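Local coordinates for protein putative methyltransferase (Emericella variicolor, PDB 7DMB) that probably transfers methyl groups from S-adenosylmethionine as a trans-acting partner in calbistrin biosynthesis, and is captured here with S-adenosyl-L-homocysteine, at residues Thr43-Leu48 / Leu361-Leu366; Ser182-Arg187 / Phe309-Ser314. All blocks are in the same frame, centred on the assembly; numbering follows the deposited sequence.

Contact 1 (Thr43-Leu48 / Leu361-Leu366); sequences TPVSQL and LHAVGL
Val45 packs against Ala363 where a turn from the N-terminal part of the chain lies over strand 358-366, an outermost strand of the seven-stranded mixed sheet of this Rossmann-like methyltransferase fold. The closest approach is methyl to methyl: Val45 CG2 sits 3.6 Å from Ala363 CB. The other branch, CG1, lies 3.7 Å from Val364 O, a van der Waals contact with the carbonyl; no hydrogen bond joins the two segments. Val45 CG2 also passes 4.3 Å from Gly365 N. A chi1 of 69° turns CG2 trans to the valine nitrogen and spreads the two methyls over Ala363 and the peptide that follows. Further out, Val45 is held by a backbone bond to Gln30, and Val32 of strand 31-32 also touches Ala363. On the strand side, a classic beta bulge sets His362 and Ala363 opposite the single residue Leu379 of strand 375-382, while the CB bond of Val364 points away from the turn and its side chain packs on Trp29 and Met378. Behind Val45 the turn folds back on itself through two backbone bonds: Gln47 N to Pro44 O at 3.0 Å, and Leu48 N to Val45 O at 2.7 Å.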
# COMPACT_ATOMS: atom_id res chain seq x y z
N THR A 43 13.85 -2.21 -21.52
CA THR A 43 13.87 -0.81 -21.16
C THR A 43 14.32 -0.68 -19.71
O THR A 43 13.88 -1.47 -18.87
CB THR A 43 12.47 -0.18 -21.35
OG1 THR A 43 12.04 -0.38 -22.71
CG2 THR A 43 12.49 1.32 -21.06
N PRO A 44 15.22 0.24 -19.39
CA PRO A 44 15.62 0.42 -17.98
C PRO A 44 14.42 0.73 -17.10
O PRO A 44 13.59 1.58 -17.43
CB PRO A 44 16.61 1.59 -18.03
CG PRO A 44 17.06 1.67 -19.46
CD PRO A 44 15.90 1.19 -20.29
N VAL A 45 14.33 0.04 -15.97
CA VAL A 45 13.18 0.23 -15.09
C VAL A 45 13.08 1.68 -14.64
O VAL A 45 11.98 2.19 -14.41
CB VAL A 45 13.25 -0.76 -13.91
CG1 VAL A 45 14.40 -0.40 -12.94
CG2 VAL A 45 11.89 -0.83 -13.20
N SER A 46 14.22 2.38 -14.55
CA SER A 46 14.24 3.75 -14.07
C SER A 46 13.42 4.69 -14.95
O SER A 46 13.00 5.76 -14.49
CB SER A 46 15.68 4.26 -13.97
OG SER A 46 16.31 4.26 -15.25
N GLN A 47 13.18 4.32 -16.21
CA GLN A 47 12.31 5.10 -17.06
C GLN A 47 10.83 4.75 -16.89
O GLN A 47 9.98 5.48 -17.41
CB GLN A 47 12.70 4.93 -18.54
CG GLN A 47 13.57 6.05 -19.08
CD GLN A 47 14.99 5.96 -18.56
OE1 GLN A 47 15.49 6.88 -17.91
NE2 GLN A 47 15.64 4.83 -18.84
N LEU A 48 10.52 3.68 -16.17
CA LEU A 48 9.16 3.14 -16.13
C LEU A 48 8.53 3.14 -14.75
O LEU A 48 7.33 3.38 -14.64
CB LEU A 48 9.16 1.72 -16.70
CG LEU A 48 9.71 1.63 -18.12
CD1 LEU A 48 9.90 0.18 -18.52
CD2 LEU A 48 8.78 2.36 -19.09
N LEU A 361 11.04 -12.02 -9.56
CA LEU A 361 10.87 -10.63 -9.96
C LEU A 361 11.40 -10.42 -11.38
O LEU A 361 12.33 -11.09 -11.83
CB LEU A 361 11.58 -9.69 -8.98
CG LEU A 361 10.95 -9.44 -7.61
CD1 LEU A 361 11.92 -8.67 -6.71
CD2 LEU A 361 9.63 -8.68 -7.74
N HIS A 362 10.79 -9.47 -12.09
CA HIS A 362 11.25 -9.04 -13.39
C HIS A 362 11.96 -7.69 -13.29
O HIS A 362 13.11 -7.56 -13.69
CB HIS A 362 10.06 -8.98 -14.37
CG HIS A 362 10.43 -8.68 -15.78
ND1 HIS A 362 10.82 -9.66 -16.67
CD2 HIS A 362 10.41 -7.52 -16.48
CE1 HIS A 362 11.05 -9.11 -17.85
NE2 HIS A 362 10.81 -7.82 -17.76
N ALA A 363 11.27 -6.69 -12.74
CA ALA A 363 11.83 -5.37 -12.52
C ALA A 363 11.31 -4.83 -11.20
O ALA A 363 10.22 -5.20 -10.75
CB ALA A 363 11.47 -4.41 -13.67
N VAL A 364 12.10 -3.97 -10.55
CA VAL A 364 11.68 -3.33 -9.30
C VAL A 364 12.16 -1.88 -9.32
O VAL A 364 13.32 -1.61 -9.64
CB VAL A 364 12.20 -4.02 -8.03
CG1 VAL A 364 11.51 -3.43 -6.82
CG2 VAL A 364 11.95 -5.48 -8.07
N GLY A 365 11.26 -0.97 -8.98
CA GLY A 365 11.62 0.41 -8.72
C GLY A 365 11.03 0.89 -7.40
O GLY A 365 9.84 0.68 -7.13
N LEU A 366 11.84 1.52 -6.57
CA LEU A 366 11.36 2.00 -5.29
C LEU A 366 10.81 3.41 -5.44
O LEU A 366 11.17 4.16 -6.35
CB LEU A 366 12.48 1.96 -4.24
CG LEU A 366 13.21 0.62 -4.07
CD1 LEU A 366 14.28 0.72 -2.98
CD2 LEU A 366 12.25 -0.54 -3.76

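Contact 2 (Ser182-Arg187 / Phe309-Ser314); sequences SLSEVR and FNQELS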
# COMPACT_ATOMS: atom_id res chain seq x y z
N SER A 182 1.21 8.81 -4.55
CA SER A 182 1.84 10.01 -5.07
C SER A 182 3.37 9.92 -5.07
O SER A 182 4.03 10.73 -5.73
CB SER A 182 1.35 11.22 -4.28
OG SER A 182 2.05 11.37 -3.05
N LEU A 183 3.94 8.95 -4.37
CA LEU A 183 5.39 8.82 -4.33
C LEU A 183 5.95 8.06 -5.53
O LEU A 183 7.15 8.18 -5.81
CB LEU A 183 5.82 8.11 -3.05
CG LEU A 183 5.65 8.84 -1.71
CD1 LEU A 183 6.07 7.92 -0.56
CD2 LEU A 183 6.46 10.13 -1.69
N SER A 184 5.13 7.28 -6.22
CA SER A 184 5.59 6.39 -7.29
C SER A 184 5.09 6.89 -8.63
O SER A 184 3.90 7.22 -8.78
CB SER A 184 5.11 4.95 -7.08
OG SER A 184 5.48 4.42 -5.82
N GLU A 185 5.99 6.94 -9.60
CA GLU A 185 5.62 7.20 -10.99
C GLU A 185 5.52 5.85 -11.72
O GLU A 185 6.55 5.22 -11.99
CB GLU A 185 6.64 8.12 -11.66
CG GLU A 185 6.20 8.61 -13.04
CD GLU A 185 4.81 9.19 -13.02
OE1 GLU A 185 4.67 10.35 -12.60
OE2 GLU A 185 3.85 8.50 -13.42
N VAL A 186 4.30 5.40 -11.98
CA VAL A 186 4.07 4.11 -12.64
C VAL A 186 3.42 4.24 -14.01
O VAL A 186 3.23 3.23 -14.69
CB VAL A 186 3.25 3.13 -11.76
CG1 VAL A 186 3.76 3.07 -10.33
CG2 VAL A 186 1.77 3.48 -11.78
N ARG A 187 3.07 5.45 -14.43
CA ARG A 187 2.36 5.66 -15.70
C ARG A 187 3.19 5.32 -16.94
O ARG A 187 2.62 4.85 -17.94
CB ARG A 187 1.85 7.11 -15.78
CG ARG A 187 0.85 7.45 -14.68
CD ARG A 187 0.47 8.93 -14.67
NE ARG A 187 1.58 9.76 -14.21
CZ ARG A 187 1.60 11.09 -14.30
NH1 ARG A 187 0.57 11.73 -14.83
NH2 ARG A 187 2.66 11.77 -13.86
N PHE A 309 1.80 -6.72 -11.74
CA PHE A 309 2.43 -5.51 -11.22
C PHE A 309 1.94 -5.32 -9.80
O PHE A 309 0.74 -5.13 -9.56
CB PHE A 309 2.13 -4.28 -12.08
CG PHE A 309 2.55 -3.00 -11.43
CD1 PHE A 309 3.89 -2.69 -11.29
CD2 PHE A 309 1.62 -2.13 -10.90
CE1 PHE A 309 4.29 -1.53 -10.66
CE2 PHE A 309 2.02 -0.97 -10.29
CZ PHE A 309 3.36 -0.68 -10.16
N ASN A 310 2.87 -5.39 -8.86
CA ASN A 310 2.56 -5.49 -7.43
C ASN A 310 3.26 -4.35 -6.69
O ASN A 310 4.49 -4.31 -6.61
CB ASN A 310 3.00 -6.86 -6.90
CG ASN A 310 2.54 -7.13 -5.47
OD1 ASN A 310 1.51 -6.63 -5.02
ND2 ASN A 310 3.31 -7.94 -4.76
N GLN A 311 2.48 -3.41 -6.19
CA GLN A 311 2.99 -2.29 -5.40
C GLN A 311 2.81 -2.64 -3.93
O GLN A 311 1.68 -2.84 -3.48
CB GLN A 311 2.25 -1.01 -5.77
CG GLN A 311 2.86 0.30 -5.26
CD GLN A 311 2.08 1.51 -5.74
OE1 GLN A 311 0.90 1.68 -5.41
NE2 GLN A 311 2.72 2.34 -6.56
N GLU A 312 3.92 -2.70 -3.18
CA GLU A 312 3.84 -3.26 -1.83
C GLU A 312 4.79 -2.57 -0.85
O GLU A 312 5.99 -2.46 -1.10
CB GLU A 312 4.14 -4.76 -1.86
CG GLU A 312 2.90 -5.64 -2.09
CD GLU A 312 2.00 -5.70 -0.86
OE1 GLU A 312 2.49 -5.37 0.26
OE2 GLU A 312 0.82 -6.10 -1.00
N LEU A 313 4.24 -2.15 0.28
CA LEU A 313 5.03 -1.53 1.33
C LEU A 313 6.13 -2.46 1.84
O LEU A 313 5.91 -3.65 2.06
CB LEU A 313 4.13 -1.13 2.49
CG LEU A 313 3.18 0.01 2.14
CD1 LEU A 313 2.10 0.09 3.21
CD2 LEU A 313 3.98 1.30 2.03
N SER A 314 7.32 -1.89 2.02
CA SER A 314 8.31 -2.46 2.93
C SER A 314 9.20 -1.36 3.51
O SER A 314 10.43 -1.44 3.41
CB SER A 314 9.13 -3.54 2.21
OG SER A 314 9.62 -3.13 0.94
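Ser184 meets Gln311 where the short strand 184-185 runs over strand 306-313, the fifth strand of the 3-2-1-4-5-7-6 sheet characteristic of class I S-adenosylmethionine-dependent methyltransferases. The two backbones stay well apart, 9.3 Å between Ser184 CA and Gln311 CA, and only side chains bridge the gap. Ser184 OG comes within 3.5 Å of Gln311 NE2, but this is mere proximity: both atoms bond to the side-chain amide of Asn377 on the neighbouring strand 375-382, the serine to ND2 and the glutamine to OD1. Gln311 reaches toward 182-187 with an extended chain (chi1 -167°), and its OE1 accepts from Ser282 OG, with a weak bond to Thr212 besides, so both ends of this buried amide have partners. That should fix its rotation.

Next along the chain, the CB bond of Glu185 points away from 309-314, and it is Val186 that turns toward that strand. Its CG1 does the touching, 3.8 Å from Phe309 CZ, approaching the ring obliquely, and the same methyl lies 4.0 Å from Gln311 NE2. A chi1 of -47° sets CG1 trans to the carbonyl carbon, where the one methyl touches both the ring and the amide nitrogen. Phe309 also rests on Leu49 and Ile280, and both it and Val186 touch Asn377.

Arg187 then opens helix 187-196. Its guanidinium grips the Glu185 carboxylate side-on, its NH2 bonding to OE1, and NH1 makes a second salt bridge to Glu218. Glu185 OE2 takes two donors: Arg187 N, in a capping bond through the anti lone pair at 3.3 Å, and Arg187 NE from the syn side at 2.7 Å, nearly straight at 169°.

How the contacts relate
Both contacts lay chain from outside the seven-stranded sheet onto it: contact 1 on the outermost strand 358-366, contact 2 on strand 306-313, with strand 375-382 between the two. Their centres are 11 Å apart and their nearest atoms about 3 Å. Asn377 of the intervening strand joins them, since its ND2 bonds to Gly365 O as well as to the serine of contact 2. Leu48 rests on helix 187-196, whose first residue closes segment 182-187. Contact 1 is remote from the cofactor site, whereas the Gln311 side chain in contact 2 lies about 7 Å from the bound S-adenosyl-L-homocysteine and about 7 Å from Gly211, which binds it.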